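Local coordinates for protein OHCU decarboxylase (Arabidopsis thaliana, PDB 2Q37) that catalyses, as the N-terminal domain of a bifunctional enzyme of urate degradation, the stereoselective decarboxylation of OHCU to (S)-allantoin, at residues Thr69-Ala74 with Val157-Ala162; Ala117-Leu122 with Glu149-Arg154. All blocks are in the same frame, centred on the assembly; numbering follows the deposited sequence.

Interaction 1: Thr69-Ala74 with Val157-Ala162; sequences TDWLEA and VELEIA
The indole of W71 meets L159 with the rim of its six-membered ring, not with a face. CZ3 of W71 lies 3.3 Å from CD1 of L159, and the neighbouring CE3 of W71 comes within 3.7 Å of CD2 of the same leucine, so both methyls lie along this edge, CD1 beside the CE3-CZ3 bond and CD2 off CE3. The two side chains cross at about a right angle. L159 reaches this edge because its CG stands anti to the backbone N (chi1 -167°), which swings the branched end back toward helix 68-76. L72, the next residue after W71, adds a looser touch, its CD2 being 4.3 Å from CD2 of L159. Leucine suits the place because its forked end can fit a ring edge without bringing any polar group into a buried setting; tryptophan suits its own because its broad apolar ring reaches the leucine while its N-H is paired. NE1 bonds to the carbonyl O of W62, and the ring of W62 also stacks on that of W71; together these probably fix the indole's orientation. Further out, F75 packs on L159 and F129 on L72. The contact thus joins helix 68-76 to the N-terminal part of the long helix 155-178, with helix 51-64 bringing W62 to the indole and I156 of the second subunit touching both W71 and L159.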
loop_
_atom_site.group_PDB
_atom_site.type_symbol
_atom_site.label_atom_id
_atom_site.label_comp_id
_atom_site.label_asym_id
_atom_site.label_seq_id
_atom_site.Cartn_x
_atom_site.Cartn_y
_atom_site.Cartn_z
ATOM N N THR A 69 2.353 4.969 -1.880
ATOM C CA THR A 69 3.708 4.990 -2.438
ATOM C C THR A 69 4.636 5.871 -1.590
ATOM O O THR A 69 5.816 5.563 -1.418
ATOM C CB THR A 69 3.683 5.509 -3.881
ATOM O OG1 THR A 69 3.026 4.542 -4.714
ATOM C CG2 THR A 69 5.089 5.740 -4.387
ATOM N N ASP A 70 4.085 6.964 -1.069
ATOM C CA ASP A 70 4.826 7.882 -0.230
ATOM C C ASP A 70 5.102 7.225 1.125
ATOM O O ASP A 70 6.174 7.412 1.698
ATOM C CB ASP A 70 4.028 9.178 -0.051
ATOM C CG ASP A 70 3.790 9.903 -1.374
ATOM O OD1 ASP A 70 4.739 9.927 -2.212
ATOM O OD2 ASP A 70 2.664 10.450 -1.561
ATOM N N TRP A 71 4.134 6.456 1.636
ATOM C CA TRP A 71 4.320 5.769 2.906
ATOM C C TRP A 71 5.516 4.828 2.772
ATOM O O TRP A 71 6.359 4.727 3.673
ATOM C CB TRP A 71 3.083 4.927 3.276
ATOM C CG TRP A 71 1.918 5.685 3.873
ATOM C CD1 TRP A 71 1.833 7.038 4.074
ATOM C CD2 TRP A 71 0.668 5.135 4.319
ATOM N NE1 TRP A 71 0.613 7.358 4.612
ATOM C CE2 TRP A 71 -0.123 6.214 4.771
ATOM C CE3 TRP A 71 0.145 3.840 4.380
ATOM C CZ2 TRP A 71 -1.419 6.038 5.277
ATOM C CZ3 TRP A 71 -1.142 3.657 4.886
ATOM C CH2 TRP A 71 -1.912 4.757 5.327
ATOM N N LEU A 72 5.571 4.132 1.640
ATOM C CA LEU A 72 6.641 3.164 1.375
ATOM C C LEU A 72 8.016 3.818 1.267
ATOM O O LEU A 72 9.021 3.250 1.725
ATOM C CB LEU A 72 6.345 2.379 0.101
ATOM C CG LEU A 72 5.044 1.566 0.135
ATOM C CD1 LEU A 72 4.906 0.784 -1.195
ATOM C CD2 LEU A 72 5.038 0.612 1.358
ATOM N N GLU A 73 8.060 5.006 0.672
ATOM C CA GLU A 73 9.318 5.705 0.533
ATOM C C GLU A 73 9.810 6.067 1.924
ATOM O O GLU A 73 10.988 5.850 2.256
ATOM C CB GLU A 73 9.156 6.981 -0.308
ATOM C CG GLU A 73 10.470 7.738 -0.515
ATOM C CD GLU A 73 10.349 8.941 -1.453
ATOM O OE1 GLU A 73 9.410 9.763 -1.283
ATOM O OE2 GLU A 73 11.213 9.074 -2.354
ATOM N N ALA A 74 8.904 6.594 2.746
ATOM C CA ALA A 74 9.270 7.001 4.088
ATOM C C ALA A 74 9.742 5.862 4.986
ATOM O O ALA A 74 10.640 6.073 5.807
ATOM C CB ALA A 74 8.119 7.748 4.743
ATOM N N VAL A 157 -3.056 -4.670 6.836
ATOM C CA VAL A 157 -3.096 -4.146 8.201
ATOM C C VAL A 157 -1.704 -3.762 8.678
ATOM O O VAL A 157 -1.545 -2.774 9.407
ATOM C CB VAL A 157 -3.719 -5.147 9.234
ATOM C CG1 VAL A 157 -5.152 -5.486 8.846
ATOM C CG2 VAL A 157 -2.892 -6.380 9.320
ATOM N N GLU A 158 -0.692 -4.528 8.286
ATOM C CA GLU A 158 0.652 -4.153 8.673
ATOM C C GLU A 158 0.984 -2.778 8.073
ATOM O O GLU A 158 1.711 -1.992 8.668
ATOM C CB GLU A 158 1.683 -5.195 8.215
ATOM C CG GLU A 158 2.043 -6.169 9.322
ATOM C CD GLU A 158 2.322 -5.463 10.642
ATOM O OE1 GLU A 158 3.392 -4.825 10.799
ATOM O OE2 GLU A 158 1.447 -5.531 11.525
ATOM N N LEU A 159 0.427 -2.493 6.902
ATOM C CA LEU A 159 0.659 -1.227 6.235
ATOM C C LEU A 159 0.036 -0.068 7.033
ATOM O O LEU A 159 0.535 1.053 6.978
ATOM C CB LEU A 159 0.071 -1.293 4.828
ATOM C CG LEU A 159 0.388 -0.255 3.749
ATOM C CD1 LEU A 159 -0.779 0.645 3.607
ATOM C CD2 LEU A 159 1.683 0.523 4.067
ATOM N N GLU A 160 -1.039 -0.326 7.779
ATOM C CA GLU A 160 -1.661 0.749 8.550
ATOM C C GLU A 160 -0.899 1.021 9.827
ATOM O O GLU A 160 -0.723 2.169 10.217
ATOM C CB GLU A 160 -3.095 0.418 8.932
ATOM C CG GLU A 160 -4.115 0.749 7.884
ATOM C CD GLU A 160 -5.498 0.913 8.495
ATOM O OE1 GLU A 160 -5.866 0.054 9.337
ATOM O OE2 GLU A 160 -6.199 1.896 8.133
ATOM N N ILE A 161 -0.482 -0.057 10.475
ATOM C CA ILE A 161 0.267 0.012 11.708
ATOM C C ILE A 161 1.616 0.709 11.453
ATOM O O ILE A 161 2.020 1.585 12.209
ATOM C CB ILE A 161 0.486 -1.417 12.283
ATOM C CG1 ILE A 161 -0.865 -2.032 12.673
ATOM C CG2 ILE A 161 1.409 -1.366 13.497
ATOM C CD1 ILE A 161 -0.779 -3.499 13.122
ATOM N N ALA A 162 2.302 0.330 10.384
ATOM C CA ALA A 162 3.567 0.961 10.066
ATOM C C ALA A 162 3.356 2.458 9.831
ATOM O O ALA A 162 4.186 3.276 10.251
ATOM C CB ALA A 162 4.187 0.323 8.833
#

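Interaction 2: Ala117-Leu122 with Glu149-Arg154; sequences AEWNVL and ERYENR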
loop_
_atom_site.group_PDB
_atom_site.type_symbol
_atom_site.label_atom_id
_atom_site.label_comp_id
_atom_site.label_asym_id
_atom_site.label_seq_id
_atom_site.Cartn_x
_atom_site.Cartn_y
_atom_site.Cartn_z
ATOM N N ALA A 117 17.958 -9.556 13.410
ATOM C CA ALA A 117 18.540 -9.531 12.063
ATOM C C ALA A 117 17.943 -10.600 11.165
ATOM O O ALA A 117 17.931 -10.464 9.939
ATOM C CB ALA A 117 20.038 -9.702 12.137
ATOM N N GLU A 118 17.445 -11.660 11.788
ATOM C CA GLU A 118 16.830 -12.757 11.060
ATOM C C GLU A 118 15.356 -12.501 10.753
ATOM O O GLU A 118 14.925 -12.647 9.608
ATOM C CB GLU A 118 16.991 -14.055 11.855
ATOM C CG GLU A 118 18.227 -14.845 11.453
ATOM C CD GLU A 118 18.834 -15.639 12.605
ATOM O OE1 GLU A 118 18.081 -16.328 13.343
ATOM O OE2 GLU A 118 20.078 -15.574 12.757
ATOM N N TRP A 119 14.584 -12.124 11.766
ATOM C CA TRP A 119 13.173 -11.855 11.553
ATOM C C TRP A 119 12.921 -10.630 10.669
ATOM O O TRP A 119 11.871 -10.548 10.020
ATOM C CB TRP A 119 12.446 -11.696 12.882
ATOM C CG TRP A 119 12.105 -13.000 13.515
ATOM C CD1 TRP A 119 12.897 -13.746 14.340
ATOM C CD2 TRP A 119 10.867 -13.718 13.389
ATOM N NE1 TRP A 119 12.228 -14.882 14.743
ATOM C CE2 TRP A 119 10.982 -14.891 14.173
ATOM C CE3 TRP A 119 9.673 -13.485 12.692
ATOM C CZ2 TRP A 119 9.947 -15.827 14.281
ATOM C CZ3 TRP A 119 8.643 -14.412 12.799
ATOM C CH2 TRP A 119 8.788 -15.572 13.589
ATOM N N ASN A 120 13.867 -9.688 10.642
ATOM C CA ASN A 120 13.716 -8.498 9.801
ATOM C C ASN A 120 13.710 -8.938 8.356
ATOM O O ASN A 120 12.985 -8.385 7.519
ATOM C CB ASN A 120 14.853 -7.510 10.014
ATOM C CG ASN A 120 14.515 -6.461 11.037
ATOM O OD1 ASN A 120 13.557 -5.711 10.868
ATOM N ND2 ASN A 120 15.293 -6.400 12.110
ATOM N N VAL A 121 14.530 -9.943 8.066
ATOM C CA VAL A 121 14.610 -10.493 6.729
ATOM C C VAL A 121 13.287 -11.176 6.406
ATOM O O VAL A 121 12.748 -10.993 5.313
ATOM C CB VAL A 121 15.730 -11.533 6.628
ATOM C CG1 VAL A 121 15.657 -12.237 5.276
ATOM C CG2 VAL A 121 17.072 -10.862 6.809
ATOM N N LEU A 122 12.773 -11.963 7.356
ATOM C CA LEU A 122 11.508 -12.676 7.169
ATOM C C LEU A 122 10.342 -11.719 6.962
ATOM O O LEU A 122 9.476 -11.962 6.132
ATOM C CB LEU A 122 11.171 -13.545 8.379
ATOM C CG LEU A 122 12.173 -14.567 8.904
ATOM C CD1 LEU A 122 11.447 -15.437 9.930
ATOM C CD2 LEU A 122 12.731 -15.428 7.769
ATOM N N GLU A 149 4.964 -10.819 16.742
ATOM C CA GLU A 149 3.531 -10.670 16.906
ATOM C C GLU A 149 2.962 -10.152 15.576
ATOM O O GLU A 149 2.141 -10.812 14.936
ATOM C CB GLU A 149 3.250 -9.658 18.025
ATOM C CG GLU A 149 1.928 -9.819 18.739
ATOM C CD GLU A 149 1.986 -10.849 19.875
ATOM O OE1 GLU A 149 2.435 -11.998 19.628
ATOM O OE2 GLU A 149 1.573 -10.510 21.016
ATOM N N ARG A 150 3.431 -8.981 15.150
ATOM C CA ARG A 150 2.940 -8.351 13.925
ATOM C C ARG A 150 3.110 -9.155 12.647
ATOM O O ARG A 150 2.410 -8.914 11.660
ATOM C CB ARG A 150 3.573 -6.966 13.767
ATOM C CG ARG A 150 2.987 -5.941 14.734
ATOM C CD ARG A 150 3.799 -4.664 14.784
ATOM N NE ARG A 150 4.001 -4.100 13.458
ATOM C CZ ARG A 150 4.577 -2.929 13.238
ATOM N NH1 ARG A 150 5.001 -2.195 14.263
ATOM N NH2 ARG A 150 4.742 -2.503 11.991
ATOM N N TYR A 151 4.024 -10.115 12.673
ATOM C CA TYR A 151 4.277 -10.946 11.515
ATOM C C TYR A 151 3.010 -11.704 11.056
ATOM O O TYR A 151 2.851 -12.031 9.873
ATOM C CB TYR A 151 5.390 -11.939 11.840
ATOM C CG TYR A 151 5.890 -12.694 10.628
ATOM C CD1 TYR A 151 6.689 -12.069 9.678
ATOM C CD2 TYR A 151 5.545 -14.025 10.423
ATOM C CE1 TYR A 151 7.133 -12.752 8.555
ATOM C CE2 TYR A 151 5.982 -14.715 9.301
ATOM C CZ TYR A 151 6.772 -14.074 8.375
ATOM O OH TYR A 151 7.192 -14.743 7.258
ATOM N N GLU A 152 2.110 -11.969 11.994
ATOM C CA GLU A 152 0.874 -12.692 11.708
ATOM C C GLU A 152 -0.295 -11.829 11.220
ATOM O O GLU A 152 -1.427 -12.310 11.136
ATOM C CB GLU A 152 0.421 -13.463 12.955
ATOM C CG GLU A 152 0.591 -14.969 12.873
ATOM C CD GLU A 152 2.040 -15.396 12.778
ATOM O OE1 GLU A 152 2.847 -14.910 13.600
ATOM O OE2 GLU A 152 2.365 -16.223 11.891
ATOM N N ASN A 153 -0.040 -10.562 10.922
ATOM C CA ASN A 153 -1.092 -9.671 10.455
ATOM C C ASN A 153 -1.200 -9.768 8.940
ATOM O O ASN A 153 -0.278 -10.239 8.278
ATOM C CB ASN A 153 -0.762 -8.222 10.839
ATOM C CG ASN A 153 -0.929 -7.951 12.324
ATOM O OD1 ASN A 153 -0.293 -7.054 12.881
ATOM N ND2 ASN A 153 -1.796 -8.712 12.969
ATOM N N ARG A 154 -2.330 -9.332 8.395
ATOM C CA ARG A 154 -2.520 -9.326 6.945
ATOM C C ARG A 154 -1.645 -8.178 6.427
ATOM O O ARG A 154 -1.530 -7.144 7.077
ATOM C CB ARG A 154 -3.977 -8.993 6.581
ATOM C CG ARG A 154 -5.093 -9.893 7.131
ATOM C CD ARG A 154 -6.453 -9.285 6.732
ATOM N NE ARG A 154 -6.498 -8.991 5.291
ATOM C CZ ARG A 154 -7.196 -8.000 4.731
ATOM N NH1 ARG A 154 -7.932 -7.183 5.482
ATOM N NH2 ARG A 154 -7.137 -7.812 3.418
#
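W119 and Y151 form a T-shaped (edge-to-face) aromatic pair that ties helix 110-127 to the type I beta turn R150-N153 in this all-helical domain. W119 is the first residue of 117-122 to touch the other segment and supplies the edge: CZ3 points at the face of Y151, 3.9 Å from CG of the tyrosine and offset toward the ring's rim. The planes stand at 87°, with the six-membered ring of W119 and the tyrosine ring 5.5 Å apart at their centroids. Tryptophan suits the place because its long indole reaches from its helix to the turn, and it also packs on L147 and K148 of helix 140-150. With chi1 at -170°, the phenol of Y151 extends away from its own backbone N and across to helix 110-127; K126 makes a cation-pi contact with it, and its NZ bonds to O of Y151. With an alanine at Y151, the W119 edge is likely to lose its facing ring and K126 its pi contact, opening a gap beside L122. One turn after W119, L122 sets CD1 over a face of the indole and CB 4.1 Å from CE1 of Y151, on the same side of the phenol plane as W119 CZ3, while its carbonyl O lies in that plane, 3.5 Å from CE1 of Y151.

Helices 140-150 and 155-178 follow each other in the chain, so the second segments are near neighbours although the contact centres lie 15 Å apart. A salt bridge joins them: OE1 of E158 in interaction 1 is 2.8 Å from NE of R150 in interaction 2. The same arginine donates from NH1 to the carbonyl O of I132, a residue of the allantoin pocket. Neither contact touches bound (S)-allantoin, about 13 Å from the side chain of L159 and about 12 Å from that of W119. The side chain of Y151 is about 8 Å from that of F131, which binds (S)-allantoin, and that of W71 is about 10 Å from that of the proton donor H78.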